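S-adenosylmethionine:tRNA ribosyltransferase-isomerase (Thermotoga maritima, PDB 1VKY) probably transfers and isomerises the ribose of S-adenosylmethionine onto the 7-aminomethyl-7-deazaguanine of tRNA, giving epoxyqueuosine in the queuosine pathway. Local coordinates at residues B[24-29]-B[335-340]; B[104-109]-B[233-238]; B[268-273]-B[293-298]. All blocks are in the same frame, centred on the assembly; numbering follows the deposited sequence.

Contact 1 of 3, residues B[24-29]-B[335-340]; sequences PELIAQ and YRFFSF
L26 lies against the Y335 carbonyl, and its CB meets the F337 ring obliquely, 4.0 Å from F337 CD1. Its CG sits anti to its own carbonyl carbon (chi1 -63°), which keeps both methyls beside the Y335 carbonyl. That buried oxygen has no polar partner in the model. The I27 and F338 side chains cross at a slant, with I27 CG2 3.9 Å from F338 CB. The methyl of A28 points at the other segment. A28 CB sits against both R336 NH1, 3.7 Å away, and the F340 backbone. R336 NH1 also makes a weak hydrogen bond to F340 O, while NH2 forms a salt bridge with D342. Two backbone hydrogen bonds hold the two segments together: F337 N to L26 O, 2.8 Å, and A28 N to F337 O, 3.2 Å. A water closes the end of the pairing. It donates to A28 O and F337 O and accepts from F340 N at 2.8 Å. F338 also packs on Q29 of the second subunit, so this part of the contact borders the other chain. The pattern is that of a single beta bridge, I27 with F337, between two loops that lead into strands 39-44 and 343-346, neighbours in the mixed sheet.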
loop_
_atom_site.group_PDB
_atom_site.type_symbol
_atom_site.label_atom_id
_atom_site.label_comp_id
_atom_site.label_asym_id
_atom_site.label_seq_id
_atom_site.Cartn_x
_atom_site.Cartn_y
_atom_site.Cartn_z
ATOM N N PRO B 24 -11.861 -10.972 4.248
ATOM C CA PRO B 24 -10.605 -10.528 3.686
ATOM C C PRO B 24 -10.791 -9.398 2.703
ATOM O O PRO B 24 -9.885 -8.604 2.508
ATOM C CB PRO B 24 -10.033 -11.812 3.021
ATOM C CG PRO B 24 -11.149 -12.698 2.834
ATOM C CD PRO B 24 -12.143 -12.380 3.924
ATOM N N GLU B 25 -11.968 -9.314 2.096
ATOM C CA GLU B 25 -12.224 -8.287 1.093
ATOM C C GLU B 25 -12.252 -6.872 1.718
ATOM O O GLU B 25 -12.118 -5.884 1.020
ATOM C CB GLU B 25 -13.509 -8.564 0.264
ATOM C CG GLU B 25 -14.854 -8.523 0.955
ATOM C CD GLU B 25 -15.232 -9.796 1.659
ATOM O OE1 GLU B 25 -14.331 -10.611 1.876
ATOM O OE2 GLU B 25 -16.436 -9.989 2.006
ATOM N N LEU B 26 -12.380 -6.787 3.035
ATOM C CA LEU B 26 -12.432 -5.482 3.700
ATOM C C LEU B 26 -11.069 -4.877 3.972
ATOM O O LEU B 26 -10.985 -3.699 4.353
ATOM C CB LEU B 26 -13.256 -5.590 4.988
ATOM C CG LEU B 26 -14.718 -5.973 4.754
ATOM C CD1 LEU B 26 -15.507 -5.922 6.090
ATOM C CD2 LEU B 26 -15.337 -5.033 3.762
ATOM N N ILE B 27 -10.006 -5.650 3.768
ATOM C CA ILE B 27 -8.659 -5.103 3.890
ATOM C C ILE B 27 -8.332 -4.330 2.614
ATOM O O ILE B 27 -8.110 -4.919 1.579
ATOM C CB ILE B 27 -7.640 -6.203 4.194
ATOM C CG1 ILE B 27 -8.028 -6.918 5.492
ATOM C CG2 ILE B 27 -6.222 -5.647 4.241
ATOM C CD1 ILE B 27 -7.146 -8.038 5.859
ATOM N N ALA B 28 -8.285 -3.004 2.735
ATOM C CA ALA B 28 -8.104 -2.096 1.618
ATOM C C ALA B 28 -6.705 -2.182 0.992
ATOM O O ALA B 28 -5.712 -2.292 1.688
ATOM C CB ALA B 28 -8.364 -0.704 2.063
ATOM N N GLN B 29 -6.641 -2.136 -0.339
ATOM C CA GLN B 29 -5.366 -2.194 -1.052
ATOM C C GLN B 29 -4.921 -0.829 -1.468
ATOM O O GLN B 29 -3.756 -0.612 -1.725
ATOM C CB GLN B 29 -5.509 -3.105 -2.257
ATOM C CG GLN B 29 -6.007 -4.443 -1.822
ATOM C CD GLN B 29 -6.028 -5.463 -2.912
ATOM O OE1 GLN B 29 -5.039 -5.644 -3.614
ATOM N NE2 GLN B 29 -7.141 -6.152 -3.042
ATOM N N TYR B 335 -16.923 -1.378 6.774
ATOM C CA TYR B 335 -15.797 -0.445 6.803
ATOM C C TYR B 335 -14.605 -1.128 6.137
ATOM O O TYR B 335 -14.500 -2.376 6.120
ATOM C CB TYR B 335 -15.392 -0.084 8.253
ATOM C CG TYR B 335 -16.188 1.021 8.890
ATOM C CD1 TYR B 335 -17.541 0.874 9.154
ATOM C CD2 TYR B 335 -15.574 2.238 9.246
ATOM C CE1 TYR B 335 -18.283 1.913 9.774
ATOM C CE2 TYR B 335 -16.296 3.266 9.867
ATOM C CZ TYR B 335 -17.651 3.107 10.121
ATOM O OH TYR B 335 -18.332 4.164 10.756
ATOM N N ARG B 336 -13.661 -0.317 5.707
ATOM C CA ARG B 336 -12.393 -0.825 5.222
ATOM C C ARG B 336 -11.313 -0.740 6.294
ATOM O O ARG B 336 -11.247 0.254 7.062
ATOM C CB ARG B 336 -11.956 -0.051 4.003
ATOM C CG ARG B 336 -12.919 -0.127 2.810
ATOM C CD ARG B 336 -12.577 0.904 1.736
ATOM N NE ARG B 336 -12.323 2.207 2.359
ATOM C CZ ARG B 336 -11.188 2.918 2.306
ATOM N NH1 ARG B 336 -10.117 2.502 1.596
ATOM N NH2 ARG B 336 -11.141 4.082 2.979
ATOM N N PHE B 337 -10.468 -1.776 6.315
ATOM C CA PHE B 337 -9.519 -2.036 7.387
ATOM C C PHE B 337 -8.073 -1.930 6.929
ATOM O O PHE B 337 -7.753 -1.975 5.740
ATOM C CB PHE B 337 -9.751 -3.426 7.957
ATOM C CG PHE B 337 -10.999 -3.545 8.766
ATOM C CD1 PHE B 337 -12.230 -3.451 8.175
ATOM C CD2 PHE B 337 -10.933 -3.841 10.104
ATOM C CE1 PHE B 337 -13.369 -3.575 8.908
ATOM C CE2 PHE B 337 -12.092 -3.964 10.857
ATOM C CZ PHE B 337 -13.294 -3.826 10.258
ATOM N N PHE B 338 -7.210 -1.778 7.915
ATOM C CA PHE B 338 -5.773 -1.757 7.744
ATOM C C PHE B 338 -5.312 -0.429 7.204
ATOM O O PHE B 338 -6.020 0.571 7.295
ATOM C CB PHE B 338 -5.317 -3.015 6.943
ATOM C CG PHE B 338 -3.900 -3.416 7.154
ATOM C CD1 PHE B 338 -3.376 -3.550 8.423
ATOM C CD2 PHE B 338 -3.068 -3.635 6.073
ATOM C CE1 PHE B 338 -2.066 -3.920 8.599
ATOM C CE2 PHE B 338 -1.752 -4.014 6.257
ATOM C CZ PHE B 338 -1.257 -4.160 7.500
ATOM N N SER B 339 -4.053 -0.393 6.777
ATOM C CA SER B 339 -3.334 0.827 6.495
ATOM C C SER B 339 -3.957 1.831 5.517
ATOM O O SER B 339 -3.678 3.045 5.631
ATOM C CB SER B 339 -1.916 0.444 6.022
ATOM O OG SER B 339 -1.229 -0.234 7.091
ATOM N N PHE B 340 -4.735 1.359 4.543
ATOM C CA PHE B 340 -5.327 2.232 3.522
ATOM C C PHE B 340 -6.820 2.334 3.684
ATOM O O PHE B 340 -7.498 2.935 2.827
ATOM C CB PHE B 340 -4.965 1.739 2.101
ATOM C CG PHE B 340 -3.494 1.623 1.919
ATOM C CD1 PHE B 340 -2.870 0.388 1.974
ATOM C CD2 PHE B 340 -2.710 2.776 1.899
ATOM C CE1 PHE B 340 -1.484 0.290 1.923
ATOM C CE2 PHE B 340 -1.328 2.697 1.832
ATOM C CZ PHE B 340 -0.708 1.444 1.848
HETATM O O HOH W 1 -5.462 -1.295 4.137
#

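Contact 2 of 3, residues B[104-109]-B[233-238]; sequences KCLVRP and EEFYQV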
loop_
_atom_site.group_PDB
_atom_site.type_symbol
_atom_site.label_atom_id
_atom_site.label_comp_id
_atom_site.label_asym_id
_atom_site.label_seq_id
_atom_site.Cartn_x
_atom_site.Cartn_y
_atom_site.Cartn_z
ATOM N N LYS B 104 22.367 17.377 15.900
ATOM C CA LYS B 104 22.143 16.615 17.101
ATOM C C LYS B 104 22.280 15.177 16.712
ATOM O O LYS B 104 21.642 14.734 15.764
ATOM C CB LYS B 104 20.742 16.823 17.675
ATOM C CG LYS B 104 20.557 18.166 18.304
ATOM C CD LYS B 104 19.102 18.443 18.633
ATOM C CE LYS B 104 18.531 17.484 19.639
ATOM N NZ LYS B 104 18.928 17.872 20.988
ATOM N N CYS B 105 23.100 14.458 17.462
ATOM C CA CYS B 105 23.477 13.089 17.143
ATOM C C CYS B 105 23.343 12.203 18.354
ATOM O O CYS B 105 23.488 12.635 19.491
ATOM C CB CYS B 105 24.937 13.041 16.684
ATOM S SG CYS B 105 25.236 13.968 15.161
ATOM N N LEU B 106 23.115 10.929 18.078
ATOM C CA LEU B 106 23.191 9.900 19.091
ATOM C C LEU B 106 24.605 9.352 18.993
ATOM O O LEU B 106 25.017 8.919 17.923
ATOM C CB LEU B 106 22.129 8.820 18.794
ATOM C CG LEU B 106 21.294 8.391 19.966
ATOM C CD1 LEU B 106 22.168 7.523 20.860
ATOM C CD2 LEU B 106 20.740 9.581 20.723
ATOM N N VAL B 107 25.360 9.421 20.083
ATOM C CA VAL B 107 26.752 9.008 20.084
ATOM C C VAL B 107 26.891 7.865 21.090
ATOM O O VAL B 107 26.498 8.015 22.246
ATOM C CB VAL B 107 27.668 10.185 20.444
ATOM C CG1 VAL B 107 29.072 9.720 20.632
ATOM C CG2 VAL B 107 27.609 11.249 19.352
ATOM N N ARG B 108 27.450 6.737 20.643
ATOM C CA ARG B 108 27.581 5.530 21.467
ATOM C C ARG B 108 28.970 4.921 21.264
ATOM O O ARG B 108 29.314 4.575 20.137
ATOM C CB ARG B 108 26.494 4.512 21.083
ATOM C CG ARG B 108 25.074 5.068 21.247
ATOM C CD ARG B 108 23.919 4.108 20.987
ATOM N NE ARG B 108 23.868 3.627 19.611
ATOM C CZ ARG B 108 22.906 2.847 19.130
ATOM N NH1 ARG B 108 21.905 2.459 19.913
ATOM N NH2 ARG B 108 22.942 2.447 17.866
ATOM N N PRO B 109 29.782 4.780 22.311
ATOM C CA PRO B 109 29.480 5.175 23.682
ATOM C C PRO B 109 29.584 6.675 23.950
ATOM O O PRO B 109 30.607 7.301 23.667
ATOM C CB PRO B 109 30.556 4.454 24.474
ATOM C CG PRO B 109 31.706 4.360 23.543
ATOM C CD PRO B 109 31.103 4.142 22.204
ATOM N N GLU B 233 16.268 -0.969 15.190
ATOM C CA GLU B 233 16.633 0.336 15.803
ATOM C C GLU B 233 15.751 1.532 15.403
ATOM O O GLU B 233 15.752 2.008 14.277
ATOM C CB GLU B 233 18.110 0.675 15.660
ATOM C CG GLU B 233 18.951 -0.012 16.720
ATOM C CD GLU B 233 20.116 0.827 17.176
ATOM O OE1 GLU B 233 20.795 1.426 16.306
ATOM O OE2 GLU B 233 20.355 0.868 18.402
ATOM N N GLU B 234 14.988 1.987 16.385
ATOM C CA GLU B 234 14.076 3.098 16.239
ATOM C C GLU B 234 14.177 3.935 17.490
ATOM O O GLU B 234 14.164 3.421 18.606
ATOM C CB GLU B 234 12.658 2.589 16.046
ATOM C CG GLU B 234 12.437 1.967 14.678
ATOM C CD GLU B 234 11.082 1.279 14.532
ATOM O OE1 GLU B 234 10.380 1.134 15.568
ATOM O OE2 GLU B 234 10.731 0.879 13.382
ATOM N N PHE B 235 14.332 5.236 17.304
ATOM C CA PHE B 235 14.447 6.136 18.411
ATOM C C PHE B 235 13.311 7.115 18.286
ATOM O O PHE B 235 13.071 7.667 17.202
ATOM C CB PHE B 235 15.794 6.882 18.397
ATOM C CG PHE B 235 16.988 5.979 18.426
ATOM C CD1 PHE B 235 17.518 5.488 17.240
ATOM C CD2 PHE B 235 17.559 5.613 19.606
ATOM C CE1 PHE B 235 18.602 4.649 17.248
ATOM C CE2 PHE B 235 18.649 4.778 19.632
ATOM C CZ PHE B 235 19.180 4.298 18.452
ATOM N N TYR B 236 12.590 7.328 19.378
ATOM C CA TYR B 236 11.580 8.380 19.369
ATOM C C TYR B 236 12.250 9.676 19.730
ATOM O O TYR B 236 13.277 9.705 20.424
ATOM C CB TYR B 236 10.423 8.091 20.346
ATOM C CG TYR B 236 10.837 8.086 21.791
ATOM C CD1 TYR B 236 11.003 9.297 22.503
ATOM C CD2 TYR B 236 11.099 6.899 22.458
ATOM C CE1 TYR B 236 11.371 9.289 23.816
ATOM C CE2 TYR B 236 11.446 6.907 23.789
ATOM C CZ TYR B 236 11.577 8.085 24.454
ATOM O OH TYR B 236 11.990 8.074 25.759
ATOM N N GLN B 237 11.660 10.764 19.270
ATOM C CA GLN B 237 12.063 12.092 19.726
ATOM C C GLN B 237 10.822 12.924 19.986
ATOM O O GLN B 237 9.917 12.946 19.169
ATOM C CB GLN B 237 12.915 12.785 18.641
ATOM C CG GLN B 237 13.428 14.186 19.044
ATOM C CD GLN B 237 14.141 14.918 17.924
ATOM O OE1 GLN B 237 14.071 14.496 16.775
ATOM N NE2 GLN B 237 14.801 16.029 18.262
ATOM N N VAL B 238 10.794 13.597 21.126
ATOM C CA VAL B 238 9.786 14.578 21.482
ATOM C C VAL B 238 10.525 15.869 21.732
ATOM O O VAL B 238 11.146 16.077 22.776
ATOM C CB VAL B 238 8.986 14.204 22.758
ATOM C CG1 VAL B 238 7.799 15.168 22.947
ATOM C CG2 VAL B 238 8.459 12.786 22.650
#
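R108 and E233 meet end-on in a two-pronged salt bridge. It spans two beta-sheets: strand 102-108 belongs to the antiparallel six-stranded sheet, and E233 directly precedes strand 234-238 of the mixed sheet. The axes of the two strand segments come no closer than 11.2 Å, so long side chains make the contact. R108 buries the most surface. Its chain bends at chi3 (-63°), and the R108 and E233 side chains approach from opposite directions. The guanidinium and carboxylate planes are 21° apart, nearly coplanar. R108 NH1 reaches E233 OE2 at 2.7 Å, and R108 NH2 reaches E233 OE1 at 2.8 Å. Both oxygens use their syn lone pairs. E233 is poorly ordered, so these lengths deserve some caution. Each partner has a second salt bridge: R108 with E91, and E233 with K282. F235 lies beside the bridge. Its ring also receives L106 obliquely, with L106 CG 4.5 Å from F235 CE2. The guanidinium plane stands 70° from the ring plane. R108 NH1 lies at the ring edge, in its plane, 3.6 Å from F235 CZ.

Contact 3 of 3, residues B[268-273]-B[293-298]; sequences ETIARL and FKLVDA
This is a polar contact between a helix end and a loop, in which one buried carboxylate gathers backbone N-H groups. E268 lies near the end of helix 261-270. Residues 293-296 belong to the loop that leads into strand 298-302 of the mixed sheet. The E268 chain bends at chi2 (-57°), which turns its carboxylate to the loop. OE1 accepts from K294 N at 2.8 Å on its syn side. OE2 accepts from L295 N at 2.8 Å, also syn, and from V296 N at 3.1 Å, nearly in line with the C-O bond. R272 NH1 takes the anti side of OE1 in a salt bridge of 2.8 Å, and it also bonds to E268 O. R272 NH2 reaches the carbonyl of E292. Replacing E268 with an alanine would probably leave three loop N-H groups without their acceptor and R272 without its charge mate. Apolar groups fill in beside the carboxylate. A271 CB packs on K294 CB and L295 CG, and E268 CG lies obliquely against the F293 ring. The aliphatic part of K294 crosses R272 at about a right angle, and K294 CD lies over one face of the guanidinium, 3.9 Å from R272 NH1.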
loop_
_atom_site.group_PDB
_atom_site.type_symbol
_atom_site.label_atom_id
_atom_site.label_comp_id
_atom_site.label_asym_id
_atom_site.label_seq_id
_atom_site.Cartn_x
_atom_site.Cartn_y
_atom_site.Cartn_z
ATOM N N GLU B 268 3.051 8.006 25.998
ATOM C CA GLU B 268 2.903 7.246 27.257
ATOM C C GLU B 268 4.236 6.758 27.835
ATOM O O GLU B 268 4.393 6.596 29.057
ATOM C CB GLU B 268 1.901 6.100 27.072
ATOM C CG GLU B 268 0.489 6.594 26.816
ATOM C CD GLU B 268 -0.068 7.503 27.911
ATOM O OE1 GLU B 268 0.104 7.171 29.110
ATOM O OE2 GLU B 268 -0.689 8.541 27.599
ATOM N N THR B 269 5.230 6.581 26.982
ATOM C CA THR B 269 6.586 6.347 27.422
ATOM C C THR B 269 7.174 7.571 28.160
ATOM O O THR B 269 7.691 7.453 29.300
ATOM C CB THR B 269 7.440 5.979 26.205
ATOM O OG1 THR B 269 6.991 4.740 25.653
ATOM C CG2 THR B 269 8.902 5.787 26.591
ATOM N N ILE B 270 7.099 8.759 27.557
ATOM C CA ILE B 270 7.686 9.937 28.235
ATOM C C ILE B 270 6.902 10.378 29.459
ATOM O O ILE B 270 7.471 10.994 30.366
ATOM C CB ILE B 270 7.919 11.175 27.281
ATOM C CG1 ILE B 270 6.595 11.819 26.873
ATOM C CG2 ILE B 270 8.738 10.762 26.105
ATOM C CD1 ILE B 270 6.720 13.154 26.294
ATOM N N ALA B 271 5.610 10.082 29.482
ATOM C CA ALA B 271 4.773 10.359 30.653
ATOM C C ALA B 271 5.284 9.592 31.879
ATOM O O ALA B 271 4.949 9.956 32.991
ATOM C CB ALA B 271 3.315 9.950 30.405
ATOM N N ARG B 272 6.027 8.502 31.675
ATOM C CA ARG B 272 6.483 7.666 32.775
ATOM C C ARG B 272 7.968 7.904 33.079
ATOM O O ARG B 272 8.567 7.135 33.810
ATOM C CB ARG B 272 6.241 6.194 32.450
ATOM C CG ARG B 272 4.725 5.856 32.476
ATOM C CD ARG B 272 4.357 4.595 31.844
ATOM N NE ARG B 272 2.942 4.288 32.136
ATOM C CZ ARG B 272 1.888 4.871 31.589
ATOM N NH1 ARG B 272 2.023 5.832 30.678
ATOM N NH2 ARG B 272 0.664 4.518 31.963
ATOM N N LEU B 273 8.554 8.965 32.529
ATOM C CA LEU B 273 9.956 9.264 32.778
ATOM C C LEU B 273 10.023 10.523 33.574
ATOM O O LEU B 273 9.065 11.284 33.632
ATOM C CB LEU B 273 10.700 9.504 31.470
ATOM C CG LEU B 273 10.854 8.313 30.546
ATOM C CD1 LEU B 273 11.385 8.778 29.191
ATOM C CD2 LEU B 273 11.752 7.269 31.169
ATOM N N PHE B 293 -3.927 6.006 30.576
ATOM C CA PHE B 293 -3.290 6.917 29.638
ATOM C C PHE B 293 -3.047 8.243 30.358
ATOM O O PHE B 293 -3.980 8.931 30.737
ATOM C CB PHE B 293 -4.114 7.008 28.369
ATOM C CG PHE B 293 -4.073 5.733 27.601
ATOM C CD1 PHE B 293 -4.894 4.652 27.972
ATOM C CD2 PHE B 293 -3.162 5.566 26.574
ATOM C CE1 PHE B 293 -4.801 3.409 27.309
ATOM C CE2 PHE B 293 -3.051 4.372 25.917
ATOM C CZ PHE B 293 -3.866 3.263 26.282
ATOM N N LYS B 294 -1.782 8.556 30.600
ATOM C CA LYS B 294 -1.397 9.744 31.329
ATOM C C LYS B 294 -1.308 11.000 30.481
ATOM O O LYS B 294 -1.413 12.122 30.987
ATOM C CB LYS B 294 -0.051 9.501 31.997
ATOM C CG LYS B 294 -0.145 8.441 33.078
ATOM C CD LYS B 294 1.241 8.146 33.724
ATOM C CE LYS B 294 1.090 7.242 34.976
ATOM N NZ LYS B 294 -0.261 7.313 35.688
ATOM N N LEU B 295 -1.060 10.859 29.205
ATOM C CA LEU B 295 -0.915 12.043 28.355
ATOM C C LEU B 295 -1.950 12.103 27.239
ATOM O O LEU B 295 -2.416 13.179 26.841
ATOM C CB LEU B 295 0.487 12.143 27.746
ATOM C CG LEU B 295 1.544 12.983 28.430
ATOM C CD1 LEU B 295 2.791 13.037 27.634
ATOM C CD2 LEU B 295 1.068 14.420 28.791
ATOM N N VAL B 296 -2.410 10.973 26.789
ATOM C CA VAL B 296 -3.311 10.966 25.625
ATOM C C VAL B 296 -4.789 11.043 26.038
ATOM O O VAL B 296 -5.278 10.139 26.718
ATOM C CB VAL B 296 -3.060 9.707 24.822
ATOM C CG1 VAL B 296 -4.008 9.650 23.575
ATOM C CG2 VAL B 296 -1.612 9.609 24.403
ATOM N N ASP B 297 -5.492 12.104 25.626
ATOM C CA ASP B 297 -6.926 12.285 25.978
ATOM C C ASP B 297 -7.900 11.744 24.939
ATOM O O ASP B 297 -9.072 11.475 25.237
ATOM C CB ASP B 297 -7.247 13.754 26.217
ATOM C CG ASP B 297 -6.322 14.379 27.247
ATOM O OD1 ASP B 297 -6.162 13.791 28.330
ATOM O OD2 ASP B 297 -5.678 15.429 27.040
ATOM N N ALA B 298 -7.424 11.611 23.713
ATOM C CA ALA B 298 -8.200 11.121 22.586
ATOM C C ALA B 298 -7.273 10.534 21.553
ATOM O O ALA B 298 -6.088 10.810 21.557
ATOM C CB ALA B 298 -9.030 12.228 21.998
#

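In the fold
All three contacts are partly buried. Contact 1 lies farthest from the chain's centre, about 22 Å from it to the contact's centre; contact 2 is at about 15 Å and contact 3 at about 13 Å. Contact 1 is mostly backbone pairing with apolar cover. It joins loops near the two ends of the chain, and the second subunit lies against it. Contact 2 relies on long side chains between two sheets, a salt bridge beside an aromatic ring. Contact 3 satisfies backbone N-H groups with a buried carboxylate. Contacts 1 and 3 involve loops leading into strands of the mixed sheet, and contact 2 uses its strand 234-238. Contacts 2 and 3 touch, because Y236 and V238 pack on I270.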